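Long-range contacts in tRNA (uracil(54)-C(5))-methyltransferase (Pyrococcus abyssi, PDB 2JJQ), which methylates C5 of uridine 54 in tRNA, using S-adenosyl-L-methionine as methyl donor to form 5-methyluridine: residues V206-V211 with F224-I229; S228-V233 with E246-K251; I131-T136 with M195-G200; S121-G126 with N274-V279. One frame throughout, in Å; residues are numbered along the deposited sequence.

Interaction 1. Residues V206-V211 with F224-I229; sequences VMVNFV and FDFDSI
Val206 crosses over one face of the Phe226 ring in a CH-pi contact, CG1 lying 3.7 Å from the ring centroid and displaced toward the rim. Val208 meets the same ring differently: its CG1 sits at the edge, 4.0 Å from Phe226 CD2, and runs alongside Ile229, with both branched side chains rising from the same side of the sheet. Further along, Phe210 and Phe224 approach from opposite directions with their planes at 56°, neither stacked nor T-shaped; Phe210 CZ comes over a face of Phe224, 3.4 Å from CE2, while Ile229 CG2 closes on the edge of Phe210. Across the sheet, Met207 bends at its last torsion (chi3 -69°), which brings CE to within 3.4 Å of Ser228 OG, a hydroxyl hydrogen-bonded to Lys251 O. The backbones pair in parallel: Ser228 N binds Val206 O and Val208 N binds Ser228 O. Where this pairing begins, Asp227 OD2 accepts Val206 N at 2.9 Å, met from above the carboxylate plane. The chemistry is thus divided: an aromatic and aliphatic layer, backed by helix 162-178, on the Val206, Val208 and Phe210 side, and a carboxylate that satisfies a backbone N-H at the strand's start.

Interaction 2. Residues S228-V233 with E246-K251; sequences SIYWSV and ERFWGK
Trp231 and Arg247 join strands 228-233 and 246-250 in antiparallel pairing, with Trp231 N reaching Arg247 O at 2.8 Å. Ile229 and Trp249 form the next hydrogen-bonded pair, each donating to the other's carbonyl. Trp231 O is gripped twice, by Glu246 N at 2.9 Å and by Arg247 N at 3.2 Å, because both residues face Trp231 in a classic beta bulge. At the other end Ser228 OG gives a 2.8 Å bond to Lys251 O, arriving nearly along the C=O axis and extending the polar grip past the last strand pair.

Two CH-pi contacts carry much of the side-chain packing. Phe248 CB stands almost exactly over the centre of the Tyr230 ring, 3.5 Å from its centroid; with CG between the backbone N and the carbonyl carbon (chi1 69°), the Phe248 ring is slid aside, so the two rings barely overlap. Glu246 lies beside Trp231, its CG 3.5 Å from the centroid of the six-membered indole ring and offset toward the rim.

Trp249 has Trp231 CB at its edge, 4.0 Å from CZ3, Ile229 O at the edge in plane, and Arg247 CG over one face; its CE3 meets Ile229 CG2 at 3.9 Å.

Polar ends are held from outside, Tyr230 OH by Glu252 O and Trp231 NE1 by Thr212 OG1. The pair forms a beta hairpin at the border of a five-stranded mixed sheet: 244-250 is an edge strand, and 228-233 runs between it and 206-212, while Pro220 and Thr221 of the loop between strands 206-212 and 228-233 pack on Trp249.

Interaction 3. Residues I131-T136 with M195-G200; sequences IDLAIT and MVLREG
The Asp132 carboxylate lies with one face toward Val196, whose two methyls both stand over that face; CG2 is 3.7 Å from Asp132 OD2 and CG1 is 3.8 Å from Asp132 OD1. The group has polar partners beyond Val196, since OD2 is hydrogen-bonded to Ser241 OG and forms a salt bridge with Arg130 NH2. On the other side of the sheet the side chains are aliphatic. Leu133 and Met195 run alongside one another, and a bend at the end of the methionine (chi3 71°) lets its CE touch Leu133 CD1 at 3.7 Å. Leu133 CD1 also crosses toward Leu197 CD1. Ile135 comes in at about a right angle, its CD1 3.7 Å from Met195 CB, and Ile131 CG1 packs beside Leu197 CB at 4.0 Å. Ile131 also lies close to Cys157, which by similarity binds a [4Fe-4S] cluster. Beneath them the antiparallel backbones exchange two bonds in each of the pairs Ile131-Leu197 and Leu133-Met195; Leu197 N to Ile131 O is 2.8 Å. Strand 130-136 is one of the two outermost strands of its sheet, and 192-199 links it to 206-212. Helix 162-178 covers the aliphatic face through Ala167, Leu171 and Ile175.

Interaction 4. Residues S121-G126 with N274-V279; sequences SPKIFG and NSYQAV
The N-terminus of helix 275-288, in the methyltransferase region of the chain, meets the loop that follows strand 117-119, and the N-cap residue Asn274 serves both partners. Its side chain lies about 6 Å from that of Gln272, which binds S-adenosyl-L-methionine. Asn274 ND2 donates to Ser121 OG at 2.9 Å, nearly straight (171°) and with the hydroxyl in the amide plane. OD1 faces the helix instead, accepting Gln277 N at 3.1 Å from above the carbonyl plane and, weakly, Tyr276 N. Ser121 OG passes the chain on to Lys123 O at 2.7 Å, so one hydroxyl ties the loop to itself and to the cap.

Tyr276 carries most of the remaining contact. Lys123 crosses one face of its ring, CD 3.7 Å from the centroid in a CH-pi contact, and CE lies 3.3 Å from Tyr276 OH. Pro122 CB meets Tyr276 CB at 3.9 Å. Gly126 O sits at the ring edge, and a water that donates to it at 2.8 Å is also hydrogen-bonded to Tyr276 OH, bridging loop and ring.

Gln277 NE2 comes close to Ser121 N, but both are donors; NE2 is held by Val119 O and Asp410 O, OE1 by Asn280 ND2, and Ser121 N by Tyr97 OH. Both ends of the cap amide are committed, OD1 to helix N-H groups and ND2 to Ser121 OG and Met411 O, which would disfavour a flip.

How the interactions relate
Interactions 1, 2 and 3 belong to one five-stranded sheet, whereas interaction 4 joins a loop to the methyltransferase helix and touches none of them. Interactions 1 and 2 share Ser228 and Ile229 and use opposite edges of strand 228-233, parallel in the first, antiparallel in the second. Interaction 3 meets interaction 1 through adjacent strands 192-199 and 206-212, where Val208 CG2 packs on Met195 CG. Interactions 1 and 3 are buried, so aliphatic and aromatic packing prevails beneath helix 162-178; interaction 2, at the outer strand, mixes tryptophan with exposed charged residues. Partly buried interaction 4 combines one amide-to-hydroxyl bond with packing of a tyrosine against proline and lysine, without strand pairing.

Interaction 1. Residues V206-V211 with F224-I229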
loop_
_atom_site.group_PDB
_atom_site.type_symbol
_atom_site.label_atom_id
_atom_site.label_comp_id
_atom_site.label_asym_id
_atom_site.label_seq_id
_atom_site.Cartn_x
_atom_site.Cartn_y
_atom_site.Cartn_z
ATOM N N VAL A 206 -12.193 14.121 2.277
ATOM C CA VAL A 206 -11.727 13.309 3.379
ATOM C C VAL A 206 -12.864 12.420 3.847
ATOM O O VAL A 206 -14.007 12.878 3.999
ATOM C CB VAL A 206 -11.335 14.184 4.564
ATOM C CG1 VAL A 206 -10.735 13.337 5.696
ATOM C CG2 VAL A 206 -10.325 15.216 4.092
ATOM N N MET A 207 -12.548 11.160 4.074
ATOM C CA MET A 207 -13.490 10.186 4.635
ATOM C C MET A 207 -12.962 9.645 5.970
ATOM O O MET A 207 -11.768 9.350 6.106
ATOM C CB MET A 207 -13.625 9.024 3.648
ATOM C CG MET A 207 -14.369 7.778 4.273
ATOM S SD MET A 207 -14.425 6.444 3.051
ATOM C CE MET A 207 -15.576 7.192 1.880
ATOM N N VAL A 208 -13.835 9.553 6.982
ATOM C CA VAL A 208 -13.430 8.944 8.244
ATOM C C VAL A 208 -14.352 7.765 8.460
ATOM O O VAL A 208 -15.537 7.848 8.151
ATOM C CB VAL A 208 -13.420 9.919 9.407
ATOM C CG1 VAL A 208 -14.813 10.425 9.698
ATOM C CG2 VAL A 208 -12.815 9.255 10.648
ATOM N N ASN A 209 -13.806 6.659 8.947
ATOM C CA ASN A 209 -14.569 5.452 9.159
ATOM C C ASN A 209 -14.285 4.964 10.584
ATOM O O ASN A 209 -13.137 4.702 10.936
ATOM C CB ASN A 209 -14.146 4.381 8.133
ATOM C CG ASN A 209 -14.844 3.039 8.340
ATOM O OD1 ASN A 209 -15.967 2.977 8.820
ATOM N ND2 ASN A 209 -14.197 1.959 7.917
ATOM N N PHE A 210 -15.324 4.893 11.402
ATOM C CA PHE A 210 -15.244 4.389 12.792
ATOM C C PHE A 210 -15.595 2.946 12.783
ATOM O O PHE A 210 -16.731 2.567 12.451
ATOM C CB PHE A 210 -16.197 5.210 13.713
ATOM C CG PHE A 210 -15.850 6.684 13.713
ATOM C CD1 PHE A 210 -14.632 7.118 14.255
ATOM C CD2 PHE A 210 -16.675 7.610 13.097
ATOM C CE1 PHE A 210 -14.259 8.487 14.219
ATOM C CE2 PHE A 210 -16.303 8.969 13.054
ATOM C CZ PHE A 210 -15.100 9.391 13.608
ATOM N N VAL A 211 -14.614 2.099 13.118
ATOM C CA VAL A 211 -14.864 0.682 13.166
ATOM C C VAL A 211 -15.082 0.311 14.625
ATOM O O VAL A 211 -14.261 0.640 15.467
ATOM C CB VAL A 211 -13.643 -0.126 12.596
ATOM C CG1 VAL A 211 -13.899 -1.597 12.642
ATOM C CG2 VAL A 211 -13.251 0.366 11.125
ATOM N N PHE A 224 -17.311 16.145 13.429
ATOM C CA PHE A 224 -16.449 16.095 12.227
ATOM C C PHE A 224 -17.072 16.849 11.073
ATOM O O PHE A 224 -18.287 16.842 10.931
ATOM C CB PHE A 224 -16.210 14.638 11.800
ATOM C CG PHE A 224 -15.489 13.843 12.836
ATOM C CD1 PHE A 224 -14.109 13.755 12.799
ATOM C CD2 PHE A 224 -16.189 13.257 13.904
ATOM C CE1 PHE A 224 -13.417 13.083 13.754
ATOM C CE2 PHE A 224 -15.504 12.563 14.883
ATOM C CZ PHE A 224 -14.112 12.504 14.830
ATOM N N ASP A 225 -16.223 17.478 10.261
ATOM C CA ASP A 225 -16.663 18.245 9.106
ATOM C C ASP A 225 -16.192 17.642 7.778
ATOM O O ASP A 225 -16.250 18.311 6.731
ATOM C CB ASP A 225 -16.150 19.686 9.191
ATOM C CG ASP A 225 -16.772 20.443 10.316
ATOM O OD1 ASP A 225 -18.045 20.557 10.310
ATOM O OD2 ASP A 225 -15.995 20.885 11.224
ATOM N N PHE A 226 -15.816 16.375 7.794
ATOM C CA PHE A 226 -15.248 15.760 6.604
ATOM C C PHE A 226 -16.356 15.419 5.599
ATOM O O PHE A 226 -17.556 15.348 5.938
ATOM C CB PHE A 226 -14.458 14.492 6.998
ATOM C CG PHE A 226 -13.267 14.765 7.847
ATOM C CD1 PHE A 226 -12.422 15.858 7.575
ATOM C CD2 PHE A 226 -12.971 13.904 8.927
ATOM C CE1 PHE A 226 -11.291 16.090 8.374
ATOM C CE2 PHE A 226 -11.854 14.127 9.734
ATOM C CZ PHE A 226 -11.013 15.241 9.467
ATOM N N ASP A 227 -15.979 15.237 4.342
ATOM C CA ASP A 227 -16.964 14.951 3.299
ATOM C C ASP A 227 -17.766 13.675 3.516
ATOM O O ASP A 227 -18.920 13.580 3.086
ATOM C CB ASP A 227 -16.222 14.805 1.980
ATOM C CG ASP A 227 -15.313 15.996 1.722
ATOM O OD1 ASP A 227 -15.721 16.823 0.878
ATOM O OD2 ASP A 227 -14.257 16.105 2.394
ATOM N N SER A 228 -17.148 12.661 4.117
ATOM C CA SER A 228 -17.842 11.369 4.325
ATOM C C SER A 228 -17.493 10.881 5.749
ATOM O O SER A 228 -16.299 10.925 6.134
ATOM C CB SER A 228 -17.361 10.345 3.256
ATOM O OG SER A 228 -17.923 9.058 3.473
ATOM N N ILE A 229 -18.500 10.491 6.552
ATOM C CA ILE A 229 -18.286 9.836 7.832
ATOM C C ILE A 229 -18.985 8.476 7.763
ATOM O O ILE A 229 -20.143 8.396 7.395
ATOM C CB ILE A 229 -18.887 10.614 8.996
ATOM C CG1 ILE A 229 -18.296 12.023 9.059
ATOM C CG2 ILE A 229 -18.681 9.787 10.297
ATOM C CD1 ILE A 229 -19.214 13.018 9.818
#

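Interaction 2. Residues S228-V233 with E246-K251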
loop_
_atom_site.group_PDB
_atom_site.type_symbol
_atom_site.label_atom_id
_atom_site.label_comp_id
_atom_site.label_asym_id
_atom_site.label_seq_id
_atom_site.Cartn_x
_atom_site.Cartn_y
_atom_site.Cartn_z
ATOM N N SER A 228 -17.148 12.661 4.117
ATOM C CA SER A 228 -17.842 11.369 4.325
ATOM C C SER A 228 -17.493 10.881 5.749
ATOM O O SER A 228 -16.299 10.925 6.134
ATOM C CB SER A 228 -17.361 10.345 3.256
ATOM O OG SER A 228 -17.923 9.058 3.473
ATOM N N ILE A 229 -18.500 10.491 6.552
ATOM C CA ILE A 229 -18.286 9.836 7.832
ATOM C C ILE A 229 -18.985 8.476 7.763
ATOM O O ILE A 229 -20.143 8.396 7.395
ATOM C CB ILE A 229 -18.887 10.614 8.996
ATOM C CG1 ILE A 229 -18.296 12.023 9.059
ATOM C CG2 ILE A 229 -18.681 9.787 10.297
ATOM C CD1 ILE A 229 -19.214 13.018 9.818
ATOM N N TYR A 230 -18.273 7.406 8.079
ATOM C CA TYR A 230 -18.818 6.075 8.049
ATOM C C TYR A 230 -18.721 5.475 9.444
ATOM O O TYR A 230 -17.781 5.800 10.210
ATOM C CB TYR A 230 -17.988 5.198 7.131
ATOM C CG TYR A 230 -18.569 5.067 5.738
ATOM C CD1 TYR A 230 -19.402 3.974 5.406
ATOM C CD2 TYR A 230 -18.293 6.000 4.775
ATOM C CE1 TYR A 230 -19.927 3.822 4.159
ATOM C CE2 TYR A 230 -18.815 5.859 3.491
ATOM C CZ TYR A 230 -19.616 4.750 3.175
ATOM O OH TYR A 230 -20.138 4.613 1.883
ATOM N N TRP A 231 -19.704 4.638 9.760
ATOM C CA TRP A 231 -19.672 3.756 10.905
ATOM C C TRP A 231 -19.737 2.323 10.383
ATOM O O TRP A 231 -20.672 1.982 9.668
ATOM C CB TRP A 231 -20.876 4.045 11.810
ATOM C CG TRP A 231 -21.023 3.084 12.949
ATOM C CD1 TRP A 231 -20.035 2.332 13.571
ATOM C CD2 TRP A 231 -22.244 2.759 13.599
ATOM N NE1 TRP A 231 -20.599 1.567 14.593
ATOM C CE2 TRP A 231 -21.954 1.802 14.616
ATOM C CE3 TRP A 231 -23.561 3.238 13.466
ATOM C CZ2 TRP A 231 -22.945 1.311 15.483
ATOM C CZ3 TRP A 231 -24.550 2.713 14.303
ATOM C CH2 TRP A 231 -24.235 1.761 15.292
ATOM N N SER A 232 -18.742 1.497 10.728
ATOM C CA SER A 232 -18.669 0.109 10.313
ATOM C C SER A 232 -18.584 -0.731 11.589
ATOM O O SER A 232 -17.962 -0.329 12.547
ATOM C CB SER A 232 -17.427 -0.170 9.474
ATOM O OG SER A 232 -17.402 0.641 8.300
ATOM N N VAL A 233 -19.198 -1.897 11.566
ATOM C CA VAL A 233 -19.223 -2.782 12.724
ATOM C C VAL A 233 -18.502 -4.061 12.342
ATOM O O VAL A 233 -18.899 -4.790 11.419
ATOM C CB VAL A 233 -20.636 -3.086 13.216
ATOM C CG1 VAL A 233 -20.576 -4.133 14.331
ATOM C CG2 VAL A 233 -21.294 -1.831 13.721
ATOM N N GLU A 246 -22.506 0.138 8.472
ATOM C CA GLU A 246 -23.701 0.366 9.246
ATOM C C GLU A 246 -24.402 1.670 8.860
ATOM O O GLU A 246 -25.643 1.719 8.767
ATOM C CB GLU A 246 -23.334 0.319 10.717
ATOM C CG GLU A 246 -24.472 0.545 11.692
ATOM C CD GLU A 246 -25.487 -0.591 11.717
ATOM O OE1 GLU A 246 -25.179 -1.688 11.217
ATOM O OE2 GLU A 246 -26.593 -0.354 12.258
ATOM N N ARG A 247 -23.640 2.747 8.722
ATOM C CA ARG A 247 -24.245 4.053 8.372
ATOM C C ARG A 247 -23.148 4.930 7.829
ATOM O O ARG A 247 -21.978 4.761 8.215
ATOM C CB ARG A 247 -24.831 4.693 9.664
ATOM C CG ARG A 247 -25.698 5.973 9.375
ATOM C CD ARG A 247 -26.722 6.137 10.536
ATOM N NE ARG A 247 -27.466 7.397 10.360
ATOM C CZ ARG A 247 -28.382 7.820 11.231
ATOM N NH1 ARG A 247 -28.655 7.076 12.306
ATOM N NH2 ARG A 247 -29.010 8.958 11.031
ATOM N N PHE A 248 -23.520 5.846 6.935
ATOM C CA PHE A 248 -22.658 6.954 6.575
ATOM C C PHE A 248 -23.455 8.250 6.577
ATOM O O PHE A 248 -24.693 8.228 6.433
ATOM C CB PHE A 248 -21.976 6.680 5.186
ATOM C CG PHE A 248 -22.935 6.706 3.989
ATOM C CD1 PHE A 248 -23.513 5.525 3.507
ATOM C CD2 PHE A 248 -23.212 7.891 3.349
ATOM C CE1 PHE A 248 -24.399 5.551 2.393
ATOM C CE2 PHE A 248 -24.055 7.932 2.212
ATOM C CZ PHE A 248 -24.651 6.732 1.760
ATOM N N TRP A 249 -22.748 9.350 6.772
ATOM C CA TRP A 249 -23.244 10.710 6.752
ATOM C C TRP A 249 -22.395 11.433 5.694
ATOM O O TRP A 249 -21.160 11.205 5.590
ATOM C CB TRP A 249 -23.065 11.389 8.134
ATOM C CG TRP A 249 -23.851 10.763 9.276
ATOM C CD1 TRP A 249 -25.009 11.246 9.829
ATOM C CD2 TRP A 249 -23.492 9.596 10.058
ATOM N NE1 TRP A 249 -25.418 10.429 10.856
ATOM C CE2 TRP A 249 -24.498 9.421 11.032
ATOM C CE3 TRP A 249 -22.395 8.713 10.046
ATOM C CZ2 TRP A 249 -24.473 8.384 11.974
ATOM C CZ3 TRP A 249 -22.391 7.624 10.975
ATOM C CH2 TRP A 249 -23.421 7.491 11.929
ATOM N N GLY A 250 -23.027 12.260 4.881
ATOM C CA GLY A 250 -22.308 12.959 3.815
ATOM C C GLY A 250 -22.187 12.047 2.618
ATOM O O GLY A 250 -23.116 11.306 2.301
ATOM N N LYS A 251 -21.045 12.100 1.928
ATOM C CA LYS A 251 -20.918 11.401 0.655
ATOM C C LYS A 251 -20.762 9.897 0.837
ATOM O O LYS A 251 -20.066 9.434 1.756
ATOM C CB LYS A 251 -19.697 11.925 -0.124
ATOM C CG LYS A 251 -19.788 13.367 -0.543
ATOM C CD LYS A 251 -18.565 13.810 -1.349
ATOM C CE LYS A 251 -18.323 15.334 -1.168
ATOM N NZ LYS A 251 -17.967 16.067 -2.427
#

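Interaction 3. Residues I131-T136 with M195-G200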
loop_
_atom_site.group_PDB
_atom_site.type_symbol
_atom_site.label_atom_id
_atom_site.label_comp_id
_atom_site.label_asym_id
_atom_site.label_seq_id
_atom_site.Cartn_x
_atom_site.Cartn_y
_atom_site.Cartn_z
ATOM N N ILE A 131 -4.808 5.824 6.640
ATOM C CA ILE A 131 -4.171 5.331 7.848
ATOM C C ILE A 131 -5.246 4.719 8.733
ATOM O O ILE A 131 -6.430 5.148 8.652
ATOM C CB ILE A 131 -3.435 6.418 8.613
ATOM C CG1 ILE A 131 -4.365 7.555 9.017
ATOM C CG2 ILE A 131 -2.234 6.924 7.752
ATOM C CD1 ILE A 131 -3.558 8.632 9.740
ATOM N N ASP A 132 -4.865 3.689 9.489
ATOM C CA ASP A 132 -5.795 2.957 10.357
ATOM C C ASP A 132 -5.265 3.179 11.768
ATOM O O ASP A 132 -4.152 2.724 12.108
ATOM C CB ASP A 132 -5.815 1.467 9.961
ATOM C CG ASP A 132 -6.301 1.250 8.482
ATOM O OD1 ASP A 132 -5.909 2.005 7.552
ATOM O OD2 ASP A 132 -7.069 0.307 8.214
ATOM N N LEU A 133 -5.977 3.987 12.543
ATOM C CA LEU A 133 -5.560 4.315 13.895
ATOM C C LEU A 133 -6.376 3.518 14.894
ATOM O O LEU A 133 -7.617 3.527 14.862
ATOM C CB LEU A 133 -5.770 5.812 14.151
ATOM C CG LEU A 133 -4.974 6.767 13.253
ATOM C CD1 LEU A 133 -5.590 8.155 13.284
ATOM C CD2 LEU A 133 -3.538 6.800 13.728
ATOM N N ALA A 134 -5.689 2.773 15.762
ATOM C CA ALA A 134 -6.357 2.104 16.840
ATOM C C ALA A 134 -6.752 3.104 17.941
ATOM O O ALA A 134 -6.000 4.039 18.243
ATOM C CB ALA A 134 -5.460 0.937 17.421
ATOM N N ILE A 135 -7.923 2.887 18.552
ATOM C CA ILE A 135 -8.443 3.857 19.541
ATOM C C ILE A 135 -8.560 3.098 20.865
ATOM O O ILE A 135 -9.453 2.313 21.059
ATOM C CB ILE A 135 -9.818 4.420 19.097
ATOM C CG1 ILE A 135 -9.721 4.995 17.664
ATOM C CG2 ILE A 135 -10.397 5.428 20.123
ATOM C CD1 ILE A 135 -11.097 5.195 17.051
ATOM N N THR A 136 -7.621 3.312 21.776
ATOM C CA THR A 136 -7.569 2.422 22.925
ATOM C C THR A 136 -7.558 3.198 24.234
ATOM O O THR A 136 -7.385 4.418 24.259
ATOM C CB THR A 136 -6.321 1.505 22.867
ATOM O OG1 THR A 136 -5.164 2.276 23.200
ATOM C CG2 THR A 136 -6.091 0.965 21.458
ATOM N N MET A 195 -10.205 4.239 14.007
ATOM C CA MET A 195 -10.638 5.338 13.168
ATOM C C MET A 195 -9.772 5.195 11.916
ATOM O O MET A 195 -8.560 5.319 12.011
ATOM C CB MET A 195 -10.318 6.690 13.803
ATOM C CG MET A 195 -10.517 7.869 12.796
ATOM S SD MET A 195 -10.566 9.528 13.512
ATOM C CE MET A 195 -8.847 9.757 14.012
ATOM N N VAL A 196 -10.389 4.888 10.781
ATOM C CA VAL A 196 -9.611 4.788 9.529
ATOM C C VAL A 196 -9.825 6.075 8.761
ATOM O O VAL A 196 -10.982 6.497 8.562
ATOM C CB VAL A 196 -10.087 3.599 8.662
ATOM C CG1 VAL A 196 -9.321 3.616 7.267
ATOM C CG2 VAL A 196 -9.941 2.249 9.385
ATOM N N LEU A 197 -8.752 6.746 8.371
ATOM C CA LEU A 197 -8.886 8.032 7.716
ATOM C C LEU A 197 -8.439 7.851 6.272
ATOM O O LEU A 197 -7.416 7.221 6.017
ATOM C CB LEU A 197 -7.971 9.049 8.407
ATOM C CG LEU A 197 -8.480 9.700 9.682
ATOM C CD1 LEU A 197 -7.307 10.463 10.370
ATOM C CD2 LEU A 197 -9.583 10.709 9.257
ATOM N N ARG A 198 -9.209 8.371 5.324
ATOM C CA ARG A 198 -8.786 8.354 3.933
ATOM C C ARG A 198 -8.913 9.733 3.352
ATOM O O ARG A 198 -9.788 10.525 3.787
ATOM C CB ARG A 198 -9.626 7.343 3.138
ATOM C CG ARG A 198 -9.526 5.947 3.752
ATOM C CD ARG A 198 -10.205 4.868 2.945
ATOM N NE ARG A 198 -9.362 4.556 1.787
ATOM C CZ ARG A 198 -9.456 3.449 1.057
ATOM N NH1 ARG A 198 -10.375 2.530 1.347
ATOM N NH2 ARG A 198 -8.640 3.299 0.022
ATOM N N GLU A 199 -8.063 10.069 2.378
ATOM C CA GLU A 199 -8.277 11.333 1.711
ATOM C C GLU A 199 -7.808 11.338 0.275
ATOM O O GLU A 199 -6.902 10.575 -0.090
ATOM C CB GLU A 199 -7.669 12.524 2.478
ATOM C CG GLU A 199 -6.252 12.742 2.325
ATOM C CD GLU A 199 -5.757 13.968 3.140
ATOM O OE1 GLU A 199 -6.577 14.820 3.586
ATOM O OE2 GLU A 199 -4.531 14.053 3.340
ATOM N N GLY A 200 -8.433 12.178 -0.523
ATOM C CA GLY A 200 -8.020 12.325 -1.929
ATOM C C GLY A 200 -7.026 13.452 -1.934
ATOM O O GLY A 200 -7.373 14.623 -1.606
#

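Interaction 4. Residues S121-G126 with N274-V279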
loop_
_atom_site.group_PDB
_atom_site.type_symbol
_atom_site.label_atom_id
_atom_site.label_comp_id
_atom_site.label_asym_id
_atom_site.label_seq_id
_atom_site.Cartn_x
_atom_site.Cartn_y
_atom_site.Cartn_z
ATOM N N SER A 121 9.381 9.097 -4.836
ATOM C CA SER A 121 8.034 9.599 -4.566
ATOM C C SER A 121 8.052 11.152 -4.621
ATOM O O SER A 121 9.020 11.774 -4.106
ATOM C CB SER A 121 7.557 9.097 -3.217
ATOM O OG SER A 121 6.233 9.556 -2.980
ATOM N N PRO A 122 7.059 11.767 -5.316
ATOM C CA PRO A 122 7.031 13.240 -5.452
ATOM C C PRO A 122 6.987 13.907 -4.100
ATOM O O PRO A 122 7.529 15.024 -3.947
ATOM C CB PRO A 122 5.750 13.474 -6.257
ATOM C CG PRO A 122 5.704 12.279 -7.213
ATOM C CD PRO A 122 6.218 11.113 -6.338
ATOM N N LYS A 123 6.365 13.245 -3.128
ATOM C CA LYS A 123 6.334 13.727 -1.735
ATOM C C LYS A 123 6.650 12.598 -0.816
ATOM O O LYS A 123 6.327 11.470 -1.129
ATOM C CB LYS A 123 4.983 14.307 -1.357
ATOM C CG LYS A 123 4.529 15.514 -2.181
ATOM C CD LYS A 123 3.279 16.077 -1.493
ATOM C CE LYS A 123 2.718 17.314 -2.199
ATOM N NZ LYS A 123 3.362 18.585 -1.802
ATOM N N ILE A 124 7.289 12.867 0.327
ATOM C CA ILE A 124 7.578 11.751 1.229
ATOM C C ILE A 124 7.010 11.989 2.605
ATOM O O ILE A 124 7.196 11.165 3.519
ATOM C CB ILE A 124 9.078 11.513 1.386
ATOM C CG1 ILE A 124 9.769 12.812 1.838
ATOM C CG2 ILE A 124 9.699 11.003 0.072
ATOM C CD1 ILE A 124 11.255 12.567 2.203
ATOM N N PHE A 125 6.350 13.125 2.757
ATOM C CA PHE A 125 5.377 13.262 3.843
ATOM C C PHE A 125 4.053 13.882 3.291
ATOM O O PHE A 125 4.052 14.719 2.360
ATOM C CB PHE A 125 5.973 13.970 5.076
ATOM C CG PHE A 125 7.072 13.166 5.801
ATOM C CD1 PHE A 125 6.745 12.188 6.747
ATOM C CD2 PHE A 125 8.430 13.392 5.531
ATOM C CE1 PHE A 125 7.757 11.457 7.435
ATOM C CE2 PHE A 125 9.467 12.645 6.205
ATOM C CZ PHE A 125 9.122 11.700 7.157
ATOM N N GLY A 126 2.921 13.431 3.823
ATOM C CA GLY A 126 1.641 13.836 3.241
ATOM C C GLY A 126 1.191 13.005 2.042
ATOM O O GLY A 126 0.110 13.257 1.508
ATOM N N ASN A 274 -0.191 5.617 -2.092
ATOM C CA ASN A 274 0.608 6.821 -2.309
ATOM C C ASN A 274 0.051 7.525 -3.538
ATOM O O ASN A 274 0.316 7.153 -4.665
ATOM C CB ASN A 274 2.086 6.437 -2.421
ATOM C CG ASN A 274 2.991 7.619 -2.724
ATOM O OD1 ASN A 274 2.545 8.685 -3.187
ATOM N ND2 ASN A 274 4.295 7.397 -2.550
ATOM N N SER A 275 -0.767 8.533 -3.308
ATOM C CA SER A 275 -1.482 9.096 -4.460
ATOM C C SER A 275 -0.498 9.721 -5.432
ATOM O O SER A 275 -0.736 9.713 -6.652
ATOM C CB SER A 275 -2.510 10.141 -4.015
ATOM O OG SER A 275 -3.528 9.497 -3.249
ATOM N N TYR A 276 0.606 10.270 -4.910
ATOM C CA TYR A 276 1.512 11.072 -5.778
ATOM C C TYR A 276 2.235 10.195 -6.738
ATOM O O TYR A 276 2.282 10.462 -7.949
ATOM C CB TYR A 276 2.494 11.861 -4.929
ATOM C CG TYR A 276 1.769 12.996 -4.232
ATOM C CD1 TYR A 276 1.575 14.210 -4.876
ATOM C CD2 TYR A 276 1.196 12.814 -2.967
ATOM C CE1 TYR A 276 0.860 15.258 -4.254
ATOM C CE2 TYR A 276 0.497 13.859 -2.342
ATOM C CZ TYR A 276 0.329 15.059 -2.999
ATOM O OH TYR A 276 -0.337 16.109 -2.380
ATOM N N GLN A 277 2.736 9.089 -6.206
ATOM C CA GLN A 277 3.399 8.094 -7.078
ATOM C C GLN A 277 2.402 7.359 -7.916
ATOM O O GLN A 277 2.763 6.834 -8.969
ATOM C CB GLN A 277 3.998 6.997 -6.288
ATOM C CG GLN A 277 5.375 7.052 -6.013
ATOM C CD GLN A 277 6.391 7.216 -7.174
ATOM O OE1 GLN A 277 6.130 7.582 -8.352
ATOM N NE2 GLN A 277 7.611 7.055 -6.745
ATOM N N ALA A 278 1.166 7.223 -7.422
ATOM C CA ALA A 278 0.150 6.508 -8.199
ATOM C C ALA A 278 0.012 7.207 -9.553
ATOM O O ALA A 278 -0.295 6.566 -10.539
ATOM C CB ALA A 278 -1.161 6.509 -7.450
ATOM N N VAL A 279 0.152 8.535 -9.567
ATOM C CA VAL A 279 0.046 9.302 -10.817
ATOM C C VAL A 279 1.171 8.801 -11.744
ATOM O O VAL A 279 0.930 8.531 -12.931
ATOM C CB VAL A 279 0.131 10.816 -10.576
ATOM C CG1 VAL A 279 0.245 11.568 -11.903
ATOM C CG2 VAL A 279 -1.133 11.279 -9.783
HETATM O O HOH W 1 -0.318 15.962 0.905
#